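Local coordinates for SufC protein (Thermus thermophilus, PDB 2D2E) that binds and probably hydrolyses ATP, as an atypical cytoplasmic ABC-type ATPase thought to serve iron-sulfur cluster assembly, at residues 148-153 against 167-172; 232-235 against 240-243; 8-13 against 18-23. One frame throughout, in Å; residues are numbered along the deposited sequence. Where two conformers were deposited one is given.

Contact 1 (148-153 against 167-172)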
ATOM      1  N   GLU A 148       3.650  -7.966 -13.879  1.00 36.35           N
ATOM      2  CA  GLU A 148       4.200  -6.812 -14.558  1.00 33.41           C
ATOM      3  C   GLU A 148       3.677  -5.477 -14.054  1.00 30.81           C
ATOM      4  O   GLU A 148       4.429  -4.513 -13.957  1.00 28.36           O
ATOM      5  CB  GLU A 148       3.957  -6.938 -16.062  1.00 33.56           C
ATOM      6  N   LYS A 149       2.385  -5.400 -13.758  1.00 28.15           N
ATOM      7  CA  LYS A 149       1.815  -4.147 -13.260  1.00 24.25           C
ATOM      8  C   LYS A 149       2.411  -3.894 -11.867  1.00 21.86           C
ATOM      9  O   LYS A 149       2.705  -2.738 -11.493  1.00 19.26           O
ATOM     10  CB  LYS A 149       0.293  -4.237 -13.178  1.00 25.05           C
ATOM     11  N   LYS A 150       2.630  -4.975 -11.120  1.00 22.26           N
ATOM     12  CA  LYS A 150       3.212  -4.852  -9.778  1.00 22.33           C
ATOM     13  C   LYS A 150       4.642  -4.308  -9.844  1.00 18.73           C
ATOM     14  O   LYS A 150       5.023  -3.469  -9.025  1.00 17.53           O
ATOM     15  CB  LYS A 150       3.212  -6.210  -9.066  1.00 23.43           C
ATOM     16  CG  LYS A 150       1.817  -6.770  -8.710  1.00 24.71           C
ATOM     17  CD  LYS A 150       1.148  -6.039  -7.529  1.00 24.02           C
ATOM     18  CE  LYS A 150      -0.199  -6.693  -7.195  1.00 26.96           C
ATOM     19  NZ  LYS A 150      -0.946  -6.021  -6.104  1.00 21.09           N
ATOM     20  N   ARG A 151       5.443  -4.795 -10.796  1.00 19.55           N
ATOM     21  CA  ARG A 151       6.821  -4.316 -10.925  1.00 20.33           C
ATOM     22  C   ARG A 151       6.861  -2.818 -11.174  1.00 17.49           C
ATOM     23  O   ARG A 151       7.692  -2.113 -10.613  1.00 16.72           O
ATOM     24  CB  ARG A 151       7.547  -5.020 -12.071  1.00 26.97           C
ATOM     25  CG  ARG A 151       8.001  -6.431 -11.751  1.00 31.76           C
ATOM     26  CD  ARG A 151       9.044  -6.924 -12.760  1.00 36.75           C
ATOM     27  NE  ARG A 151      10.296  -6.164 -12.677  1.00 43.60           N
ATOM     28  CZ  ARG A 151      11.417  -6.484 -13.324  1.00 47.36           C
ATOM     29  NH1 ARG A 151      11.456  -7.552 -14.111  1.00 46.98           N
ATOM     30  NH2 ARG A 151      12.506  -5.739 -13.183  1.00 45.69           N
ATOM     31  N   ASN A 152       5.971  -2.339 -12.043  1.00 18.62           N
ATOM     32  CA  ASN A 152       5.902  -0.922 -12.360  1.00 19.34           C
ATOM     33  C   ASN A 152       5.515  -0.107 -11.133  1.00 14.30           C
ATOM     34  O   ASN A 152       6.037   0.982 -10.918  1.00 16.90           O
ATOM     35  CB  ASN A 152       4.878  -0.672 -13.473  1.00 25.42           C
ATOM     36  CG  ASN A 152       4.829   0.783 -13.900  1.00 41.27           C
ATOM     37  OD1 ASN A 152       4.558   1.679 -13.093  1.00 46.91           O
ATOM     38  ND2 ASN A 152       5.096   1.026 -15.179  1.00 43.20           N
ATOM     39  N   GLU A 153       4.584  -0.622 -10.336  0.50 15.03           N
ATOM     40  CA  GLU A 153       4.159   0.091  -9.135  0.50 12.80           C
ATOM     41  C   GLU A 153       5.285   0.149  -8.100  0.50 13.40           C
ATOM     42  O   GLU A 153       5.420   1.139  -7.382  0.50 11.98           O
ATOM     43  CB  GLU A 153       2.933  -0.581  -8.505  0.50 16.61           C
ATOM     44  CG  GLU A 153       1.704  -0.608  -9.399  0.50 22.21           C
ATOM     45  CD  GLU A 153       0.477  -1.138  -8.684  0.50 25.84           C
ATOM     46  OE1 GLU A 153       0.624  -2.033  -7.824  0.50 28.91           O
ATOM     47  OE2 GLU A 153      -0.635  -0.665  -8.994  0.50 30.62           O
ATOM     48  N   LEU A 167      -0.412  -1.079   0.717  1.00  9.53           N
ATOM     49  CA  LEU A 167      -0.322  -2.006  -0.416  1.00 12.79           C
ATOM     50  C   LEU A 167      -1.232  -3.190  -0.258  1.00  9.69           C
ATOM     51  O   LEU A 167      -0.988  -4.055   0.588  1.00 12.75           O
ATOM     52  CB  LEU A 167       1.113  -2.497  -0.546  1.00 11.89           C
ATOM     53  CG  LEU A 167       2.071  -1.309  -0.628  1.00 14.13           C
ATOM     54  CD1 LEU A 167       3.493  -1.840  -0.660  1.00 17.35           C
ATOM     55  CD2 LEU A 167       1.766  -0.468  -1.862  1.00 21.53           C
ATOM     56  N   ASP A 168      -2.269  -3.249  -1.086  1.00  8.83           N
ATOM     57  CA  ASP A 168      -3.211  -4.365  -0.958  1.00 11.33           C
ATOM     58  C   ASP A 168      -2.797  -5.446  -1.965  1.00  7.74           C
ATOM     59  O   ASP A 168      -2.898  -5.241  -3.186  1.00 11.12           O
ATOM     60  CB  ASP A 168      -4.633  -3.859  -1.205  1.00 12.82           C
ATOM     61  CG  ASP A 168      -5.698  -4.919  -0.914  1.00 17.61           C
ATOM     62  OD1 ASP A 168      -6.885  -4.556  -0.752  1.00 15.98           O
ATOM     63  OD2 ASP A 168      -5.346  -6.115  -0.860  1.00 12.95           O
ATOM     64  N   GLU A 169      -2.308  -6.578  -1.438  1.00  8.35           N
ATOM     65  CA  GLU A 169      -1.817  -7.659  -2.269  1.00  9.73           C
ATOM     66  C   GLU A 169      -2.765  -8.837  -2.310  1.00  7.64           C
ATOM     67  O   GLU A 169      -2.363  -9.945  -2.681  1.00 10.74           O
ATOM     68  CB  GLU A 169      -0.431  -8.109  -1.795  1.00  9.79           C
ATOM     69  CG  GLU A 169       0.571  -6.922  -1.673  1.00 10.21           C
ATOM     70  CD  GLU A 169       0.598  -6.062  -2.931  1.00 12.57           C
ATOM     71  OE1 GLU A 169       0.608  -4.822  -2.828  1.00 14.20           O
ATOM     72  OE2 GLU A 169       0.602  -6.624  -4.044  1.00 13.60           O
ATOM     73  N   THR A 170      -4.016  -8.597  -1.916  1.00  9.51           N
ATOM     74  CA  THR A 170      -5.017  -9.660  -1.964  1.00 11.47           C
ATOM     75  C   THR A 170      -5.154 -10.135  -3.401  1.00 11.56           C
ATOM     76  O   THR A 170      -5.318 -11.324  -3.643  1.00 10.78           O
ATOM     77  CB  THR A 170      -6.388  -9.155  -1.499  1.00 10.36           C
ATOM     78  OG1 THR A 170      -6.275  -8.662  -0.151  1.00 17.01           O
ATOM     79  CG2 THR A 170      -7.426 -10.277  -1.532  1.00 18.33           C
ATOM     80  N   ASP A 171      -5.079  -9.215  -4.356  1.00 12.13           N
ATOM     81  CA  ASP A 171      -5.252  -9.618  -5.749  1.00 11.41           C
ATOM     82  C   ASP A 171      -4.115 -10.475  -6.312  1.00 11.83           C
ATOM     83  O   ASP A 171      -4.242 -11.032  -7.407  1.00 13.38           O
ATOM     84  CB  ASP A 171      -5.512  -8.373  -6.611  1.00 13.55           C
ATOM     85  CG  ASP A 171      -4.306  -7.448  -6.701  1.00 17.43           C
ATOM     86  OD1 ASP A 171      -3.390  -7.535  -5.860  1.00 16.03           O
ATOM     87  OD2 ASP A 171      -4.295  -6.612  -7.628  1.00 26.12           O
ATOM     88  N   SER A 172      -3.018 -10.615  -5.562  1.00 10.90           N
ATOM     89  CA  SER A 172      -1.915 -11.477  -6.003  1.00  9.29           C
ATOM     90  C   SER A 172      -2.093 -12.928  -5.554  1.00 13.52           C
ATOM     91  O   SER A 172      -1.454 -13.833  -6.093  1.00 13.11           O
ATOM     92  CB  SER A 172      -0.566 -10.965  -5.481  1.00 16.08           C
ATOM     93  OG  SER A 172      -0.197  -9.782  -6.170  1.00 12.24           O
TER
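Lys150 reaches from its helix to Glu169, Asp171 and Ser172. CB points toward the 167-172 segment. CG lies beside the backbone N (chi1 -67°), and the chain bends once, at chi2 (-74°). Beyond that it runs straight and carries the ammonium across the gap. CD is the first atom to meet the other side, 3.6 Å from Glu169 OE2. CE touches two oxygens, Ser172 OG and Glu169 OE2, both at 3.3 Å. NZ then makes two salt bridges. One goes to Glu169 OE2 at 2.6 Å, with NZ lying above the carboxylate plane. The other goes to Asp171 OD1 at 2.9 Å and uses the syn lone pair.

The acceptors follow the Walker B strand 164-168 of the ABC ATPase fold. Glu169 comes directly after Asp168, and Asp171 and Ser172 lie on a short 3-10 turn. The lysine and Glu169 run alongside each other in opposite senses, whereas Asp171 comes to meet the lysine. Asp168 turns to another task. Its OD2 accepts from Thr170 N at 3.0 Å in an Asx turn, and also from Thr170 OG1 at 2.8 Å. Its OD1 bonds Ser43 of the P-loop, a residue that binds magnesium and ADP, though neither is bound to this chain, and Thr170 OG1 also bonds Lys42.

Contact 2 (232-235 against 240-243)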
ATOM      1  N   LEU A 232       0.958 -16.340  11.493  1.00 13.96           N
ATOM      2  CA  LEU A 232       1.320 -17.740  11.331  1.00 14.18           C
ATOM      3  C   LEU A 232       0.229 -18.672  11.835  1.00 15.06           C
ATOM      4  O   LEU A 232      -0.144 -19.643  11.158  1.00 16.94           O
ATOM      5  CB  LEU A 232       2.634 -18.029  12.074  1.00 16.59           C
ATOM      6  CG  LEU A 232       3.840 -17.293  11.466  1.00 25.66           C
ATOM      7  CD1 LEU A 232       4.999 -17.202  12.460  1.00 31.47           C
ATOM      8  CD2 LEU A 232       4.262 -18.015  10.205  1.00 28.93           C
ATOM      9  N   GLU A 233      -0.292 -18.380  13.019  1.00 14.53           N
ATOM     10  CA  GLU A 233      -1.325 -19.235  13.580  1.00 19.67           C
ATOM     11  C   GLU A 233      -2.596 -19.156  12.740  1.00 17.46           C
ATOM     12  O   GLU A 233      -3.272 -20.151  12.542  1.00 17.74           O
ATOM     13  CB  GLU A 233      -1.600 -18.875  15.042  1.00 19.87           C
ATOM     14  CG  GLU A 233      -2.445 -19.959  15.726  1.00 21.97           C
ATOM     15  CD  GLU A 233      -2.377 -19.930  17.240  1.00 35.30           C
ATOM     16  OE1 GLU A 233      -2.833 -20.921  17.857  1.00 36.21           O
ATOM     17  OE2 GLU A 233      -1.877 -18.933  17.810  1.00 31.89           O
ATOM     18  N   LEU A 234      -2.905 -17.969  12.217  1.00 17.18           N
ATOM     19  CA  LEU A 234      -4.072 -17.811  11.351  1.00 17.20           C
ATOM     20  C   LEU A 234      -3.909 -18.653  10.095  1.00 17.54           C
ATOM     21  O   LEU A 234      -4.869 -19.257   9.613  1.00 18.74           O
ATOM     22  CB  LEU A 234      -4.242 -16.351  10.914  1.00 24.61           C
ATOM     23  CG  LEU A 234      -5.251 -15.482  11.653  1.00 29.14           C
ATOM     24  CD1 LEU A 234      -5.148 -14.056  11.108  1.00 31.81           C
ATOM     25  CD2 LEU A 234      -6.661 -16.027  11.446  1.00 25.58           C
ATOM     26  N   GLU A 235      -2.700 -18.697   9.541  1.00 15.15           N
ATOM     27  CA  GLU A 235      -2.504 -19.493   8.347  1.00 14.91           C
ATOM     28  C   GLU A 235      -2.661 -20.989   8.658  1.00 18.15           C
ATOM     29  O   GLU A 235      -3.258 -21.738   7.882  1.00 17.64           O
ATOM     30  CB  GLU A 235      -1.130 -19.214   7.743  1.00 22.04           C
ATOM     31  CG  GLU A 235      -0.993 -19.680   6.302  1.00 28.82           C
ATOM     32  CD  GLU A 235      -2.047 -19.101   5.358  1.00 20.53           C
ATOM     33  OE1 GLU A 235      -2.550 -17.940   5.541  1.00 26.21           O
ATOM     34  OE2 GLU A 235      -2.384 -19.799   4.385  1.00 27.84           O
ATOM     35  N   GLU A 240     -11.802 -18.978  10.849  1.00 22.89           N
ATOM     36  CA  GLU A 240     -12.880 -19.418  11.736  1.00 26.98           C
ATOM     37  C   GLU A 240     -12.360 -19.649  13.138  1.00 25.45           C
ATOM     38  O   GLU A 240     -13.058 -19.389  14.118  1.00 25.56           O
ATOM     39  CB  GLU A 240     -13.535 -20.697  11.209  1.00 32.14           C
ATOM     40  CG  GLU A 240     -14.240 -20.496   9.880  1.00 42.37           C
ATOM     41  CD  GLU A 240     -15.335 -19.447   9.965  1.00 49.27           C
ATOM     42  OE1 GLU A 240     -15.636 -18.810   8.929  1.00 55.04           O
ATOM     43  OE2 GLU A 240     -15.902 -19.267  11.067  1.00 53.71           O
ATOM     44  N   TRP A 241     -11.135 -20.148  13.230  1.00 23.46           N
ATOM     45  CA  TRP A 241     -10.518 -20.388  14.524  1.00 24.60           C
ATOM     46  C   TRP A 241     -10.418 -19.085  15.304  1.00 26.39           C
ATOM     47  O   TRP A 241     -10.787 -19.019  16.478  1.00 26.73           O
ATOM     48  CB  TRP A 241      -9.117 -20.979  14.357  1.00 24.38           C
ATOM     49  CG  TRP A 241      -8.233 -20.713  15.538  1.00 21.96           C
ATOM     50  CD1 TRP A 241      -8.296 -21.313  16.763  1.00 28.19           C
ATOM     51  CD2 TRP A 241      -7.210 -19.710  15.636  1.00 23.89           C
ATOM     52  NE1 TRP A 241      -7.381 -20.747  17.619  1.00 26.07           N
ATOM     53  CE2 TRP A 241      -6.700 -19.759  16.952  1.00 27.81           C
ATOM     54  CE3 TRP A 241      -6.675 -18.773  14.736  1.00 28.84           C
ATOM     55  CZ2 TRP A 241      -5.684 -18.907  17.399  1.00 26.23           C
ATOM     56  CZ3 TRP A 241      -5.663 -17.923  15.176  1.00 24.42           C
ATOM     57  CH2 TRP A 241      -5.176 -17.998  16.500  1.00 32.10           C
ATOM     58  N   LEU A 242      -9.910 -18.041  14.651  1.00 23.80           N
ATOM     59  CA  LEU A 242      -9.760 -16.755  15.312  1.00 22.87           C
ATOM     60  C   LEU A 242     -11.088 -16.117  15.695  1.00 23.28           C
ATOM     61  O   LEU A 242     -11.201 -15.505  16.762  1.00 28.54           O
ATOM     62  CB  LEU A 242      -8.955 -15.791  14.433  1.00 23.97           C
ATOM     63  CG  LEU A 242      -8.677 -14.415  15.049  1.00 26.21           C
ATOM     64  CD1 LEU A 242      -7.839 -14.538  16.316  1.00 28.60           C
ATOM     65  CD2 LEU A 242      -7.941 -13.570  14.017  1.00 26.16           C
ATOM     66  N   LYS A 243     -12.091 -16.257  14.837  1.00 23.98           N
ATOM     67  CA  LYS A 243     -13.397 -15.685  15.125  1.00 31.01           C
ATOM     68  C   LYS A 243     -13.874 -16.196  16.482  1.00 34.48           C
ATOM     69  O   LYS A 243     -14.430 -15.437  17.275  1.00 31.62           O
ATOM     70  CB  LYS A 243     -14.410 -16.067  14.037  1.00 30.35           C
ATOM     71  CG  LYS A 243     -15.832 -15.583  14.319  1.00 39.98           C
ATOM     72  CD  LYS A 243     -16.873 -16.303  13.466  1.00 42.36           C
ATOM     73  CE  LYS A 243     -16.804 -15.894  12.008  1.00 47.29           C
ATOM     74  NZ  LYS A 243     -17.947 -16.467  11.230  1.00 51.25           N
TER
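Two consecutive helices near the C terminus, 228-237 and 239-244, are joined here by Glu233 and Leu234 against Trp241 and Leu242. The indole of Trp241 reaches back to the first helix. Its CG stands anti to the backbone N (chi1 156°), and the six-membered ring slips beneath the side chain of Glu233. Glu233 CG sits over that face in a CH-pi contact, 3.9 Å from the ring centroid. The closest carbon is Trp241 CH2, 3.5 Å from Glu233 CG. Glu233 is extended beyond CG, and the carboxylate overhangs the CZ2-CH2 rim of the ring. Its CD is 3.5 Å from Trp241 CZ2, and the carboxylate and ring planes are only 24° apart.

The two leucines form an apolar patch beside the indole. Leu234 CD2 meets Leu242 CB at 3.8 Å and Leu242 CD2 at the same distance. Leu234 CD2 also approaches Trp241 CE3 at 4.3 Å. The link between the segments is therefore apolar and CH-pi in nature.

Lys237, in the last turn of the first helix, serves both partners of the CH-pi contact: it forms a salt bridge with Glu233 OE1 and a cation-pi contact with Trp241. On the sheet side, Leu234 and Leu242 both rest on Val216 of strand 213-218, and Leu242 also touches Met218.

Contact 3 (8-13 against 18-23); sequences DLWASI and ILKGVN
The indole of Trp10 lies flat on the backbone of Lys20 and Gly21. Gly21 N is 3.4 Å above the ring plane, over its centre, and Lys20 C sits toward the rim of the same face. Gly21 CA makes a CH-pi contact with the five-membered ring, 3.7 Å from its centroid. Without a side chain, Gly21 lets the ring come this close. Lys20 CB touches Trp10 CZ3. At the ring edge lies the carboxylate of Asp8. Trp10 NE1 donates to Asp8 OD1 at 2.9 Å, nearly in the indole plane but from above the carboxylate.

The strands form an antiparallel hairpin with bulges. Leu9 O accepts from both Gly21 N and Val22 N in a G1 bulge. Ala11 O accepts from both Ile18 N and Leu19 N in a classic bulge. Asp8 N donates to Asn23 OD1 at 2.8 Å, and a water joins Asp8 OD1 to Asn23 ND2.

Leu9, Ala11, Leu19 and Val22 point to the sheet face opposite Trp10 and Lys20. Leu9 CD2 meets Leu19 CD1 at 3.7 Å, and helix 42-50, which begins at the P-loop Lys42, packs there. Apolar side chains face the helix, while Asp8 and the backbone beneath probably restrict the indole's rotation.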
ATOM      1  N   ASP A   8     -11.505   5.506  14.827  1.00 15.84           N
ATOM      2  CA  ASP A   8     -12.967   5.338  14.938  1.00 21.46           C
ATOM      3  C   ASP A   8     -13.660   5.540  13.599  1.00 21.88           C
ATOM      4  O   ASP A   8     -14.611   6.320  13.495  1.00 16.23           O
ATOM      5  CB  ASP A   8     -13.507   6.311  15.975  1.00 22.85           C
ATOM      6  CG  ASP A   8     -14.976   6.158  16.283  1.00 27.50           C
ATOM      7  OD1 ASP A   8     -15.446   5.008  16.419  1.00 26.60           O
ATOM      8  OD2 ASP A   8     -15.669   7.191  16.404  1.00 30.81           O
ATOM      9  N   LEU A   9     -13.181   4.828  12.582  1.00 18.96           N
ATOM     10  CA  LEU A   9     -13.724   4.991  11.247  1.00 20.28           C
ATOM     11  C   LEU A   9     -14.955   4.155  10.936  1.00 18.00           C
ATOM     12  O   LEU A   9     -14.935   2.939  11.087  1.00 18.89           O
ATOM     13  CB  LEU A   9     -12.633   4.686  10.210  1.00 15.98           C
ATOM     14  CG  LEU A   9     -12.996   4.989   8.763  1.00 19.85           C
ATOM     15  CD1 LEU A   9     -13.152   6.504   8.585  1.00 26.11           C
ATOM     16  CD2 LEU A   9     -11.907   4.470   7.838  1.00 19.60           C
ATOM     17  N   TRP A  10     -16.022   4.828  10.519  1.00 16.15           N
ATOM     18  CA  TRP A  10     -17.260   4.168  10.131  1.00 17.21           C
ATOM     19  C   TRP A  10     -17.533   4.573   8.704  1.00 14.86           C
ATOM     20  O   TRP A  10     -17.465   5.760   8.367  1.00 17.07           O
ATOM     21  CB  TRP A  10     -18.425   4.602  11.041  1.00 14.82           C
ATOM     22  CG  TRP A  10     -18.252   4.184  12.447  1.00 17.26           C
ATOM     23  CD1 TRP A  10     -17.423   4.748  13.378  1.00 18.81           C
ATOM     24  CD2 TRP A  10     -18.880   3.071  13.087  1.00 18.01           C
ATOM     25  NE1 TRP A  10     -17.488   4.049  14.548  1.00 22.14           N
ATOM     26  CE2 TRP A  10     -18.372   3.010  14.401  1.00 22.63           C
ATOM     27  CE3 TRP A  10     -19.818   2.107  12.673  1.00 17.42           C
ATOM     28  CZ2 TRP A  10     -18.774   2.034  15.315  1.00 23.05           C
ATOM     29  CZ3 TRP A  10     -20.215   1.136  13.580  1.00 24.53           C
ATOM     30  CH2 TRP A  10     -19.691   1.102  14.883  1.00 24.85           C
ATOM     31  N   ALA A  11     -17.835   3.610   7.840  1.00 14.09           N
ATOM     32  CA  ALA A  11     -18.072   3.931   6.445  1.00 17.61           C
ATOM     33  C   ALA A  11     -19.083   2.977   5.830  1.00 20.58           C
ATOM     34  O   ALA A  11     -19.275   1.864   6.315  1.00 19.18           O
ATOM     35  CB  ALA A  11     -16.761   3.864   5.667  1.00 20.16           C
ATOM     36  N   SER A  12     -19.740   3.440   4.778  1.00 23.24           N
ATOM     37  CA  SER A  12     -20.729   2.626   4.086  1.00 25.89           C
ATOM     38  C   SER A  12     -20.610   2.782   2.572  1.00 25.76           C
ATOM     39  O   SER A  12     -19.923   3.677   2.092  1.00 27.16           O
ATOM     40  CB  SER A  12     -22.138   3.004   4.572  1.00 24.98           C
ATOM     41  OG  SER A  12     -22.252   4.392   4.815  1.00 32.07           O
ATOM     42  N   ILE A  13     -21.229   1.871   1.819  1.00 28.47           N
ATOM     43  CA  ILE A  13     -21.239   1.931   0.355  1.00 33.87           C
ATOM     44  C   ILE A  13     -22.618   1.423  -0.063  1.00 39.89           C
ATOM     45  O   ILE A  13     -23.269   0.756   0.744  1.00 41.74           O
ATOM     46  CB  ILE A  13     -20.110   1.110  -0.281  1.00 35.77           C
ATOM     47  CG1 ILE A  13     -20.099   1.352  -1.797  1.00 35.15           C
ATOM     48  CG2 ILE A  13     -20.278  -0.351   0.073  1.00 31.33           C
ATOM     49  CD1 ILE A  13     -18.896   0.750  -2.512  1.00 43.33           C
ATOM     50  N   ILE A  18     -20.070  -0.905   6.030  0.50 24.24           N
ATOM     51  CA  ILE A  18     -19.043  -1.927   5.896  0.50 23.75           C
ATOM     52  C   ILE A  18     -17.933  -1.787   6.935  0.50 21.14           C
ATOM     53  O   ILE A  18     -17.452  -2.795   7.445  0.50 20.79           O
ATOM     54  CB  ILE A  18     -18.429  -1.964   4.465  0.50 26.79           C
ATOM     55  CG1 ILE A  18     -17.693  -0.661   4.151  0.50 32.84           C
ATOM     56  CG2 ILE A  18     -19.529  -2.243   3.442  0.50 29.65           C
ATOM     57  CD1 ILE A  18     -18.582   0.499   3.848  0.50 35.23           C
ATOM     58  N   LEU A  19     -17.521  -0.560   7.256  1.00 15.30           N
ATOM     59  CA  LEU A  19     -16.492  -0.373   8.291  1.00 16.67           C
ATOM     60  C   LEU A  19     -17.204   0.052   9.568  1.00 15.38           C
ATOM     61  O   LEU A  19     -17.993   1.012   9.577  1.00 15.08           O
ATOM     62  CB  LEU A  19     -15.436   0.657   7.895  1.00 13.23           C
ATOM     63  CG  LEU A  19     -14.595   0.337   6.654  1.00 17.20           C
ATOM     64  CD1 LEU A  19     -13.470   1.371   6.515  1.00 12.75           C
ATOM     65  CD2 LEU A  19     -14.018  -1.080   6.768  1.00 18.07           C
ATOM     66  N   LYS A  20     -16.936  -0.686  10.636  1.00 14.50           N
ATOM     67  CA  LYS A  20     -17.617  -0.466  11.899  1.00 17.32           C
ATOM     68  C   LYS A  20     -16.723  -0.093  13.059  1.00 16.15           C
ATOM     69  O   LYS A  20     -16.661  -0.809  14.053  1.00 16.28           O
ATOM     70  CB  LYS A  20     -18.437  -1.726  12.223  1.00 18.85           C
ATOM     71  CG  LYS A  20     -19.519  -2.016  11.176  1.00 21.49           C
ATOM     72  CD  LYS A  20     -20.149  -3.402  11.354  1.00 20.70           C
ATOM     73  CE  LYS A  20     -21.242  -3.621  10.325  1.00 23.07           C
ATOM     74  NZ  LYS A  20     -21.722  -5.039  10.326  1.00 27.60           N
ATOM     75  N   GLY A  21     -16.033   1.042  12.922  1.00 15.51           N
ATOM     76  CA  GLY A  21     -15.168   1.527  13.987  1.00 18.85           C
ATOM     77  C   GLY A  21     -13.756   0.980  13.920  1.00 16.08           C
ATOM     78  O   GLY A  21     -13.297   0.304  14.834  1.00 16.53           O
ATOM     79  N   VAL A  22     -13.084   1.288  12.819  1.00 16.30           N
ATOM     80  CA  VAL A  22     -11.720   0.835  12.576  1.00 13.39           C
ATOM     81  C   VAL A  22     -10.727   1.700  13.340  1.00 12.02           C
ATOM     82  O   VAL A  22     -10.774   2.919  13.250  1.00 16.58           O
ATOM     83  CB  VAL A  22     -11.377   0.928  11.076  1.00 15.36           C
ATOM     84  CG1 VAL A  22      -9.902   0.521  10.849  1.00 19.50           C
ATOM     85  CG2 VAL A  22     -12.280  -0.001  10.268  1.00 16.72           C
ATOM     86  N   ASN A  23      -9.873   1.056  14.124  1.00 13.68           N
ATOM     87  CA  ASN A  23      -8.811   1.753  14.856  1.00 14.20           C
ATOM     88  C   ASN A  23      -7.540   1.007  14.478  1.00 16.05           C
ATOM     89  O   ASN A  23      -7.403  -0.168  14.785  1.00 14.27           O
ATOM     90  CB  ASN A  23      -9.058   1.680  16.356  1.00 15.78           C
ATOM     91  CG  ASN A  23     -10.227   2.543  16.767  1.00 16.20           C
ATOM     92  OD1 ASN A  23     -10.208   3.755  16.560  1.00 19.25           O
ATOM     93  ND2 ASN A  23     -11.264   1.919  17.320  1.00 19.40           N
TER
HETATM   94  O   HOH W   1     -13.885   3.411  17.851  1.00 24.34           O

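How the contacts relate
Following the chain from the N terminus, contact 3 closes first. It zips strands 3-13 and 16-27 across a tight turn, making a hairpin of the antiparallel sheet. The chain then passes through the P-loop and helix 42-50, which touches that hairpin. Much later, contact 1 closes a 13-residue connection, tying the start of helix 148-160 to the turn that follows strand 164-168 of the mixed sheet. Contact 2 comes last and closes the short turn between the two C-terminal helices, beside strand 213-218 of the same mixed sheet. The three follow in series, so none nests in or crosses another. Their centres lie about 23 to 25 Å apart, and none touches another.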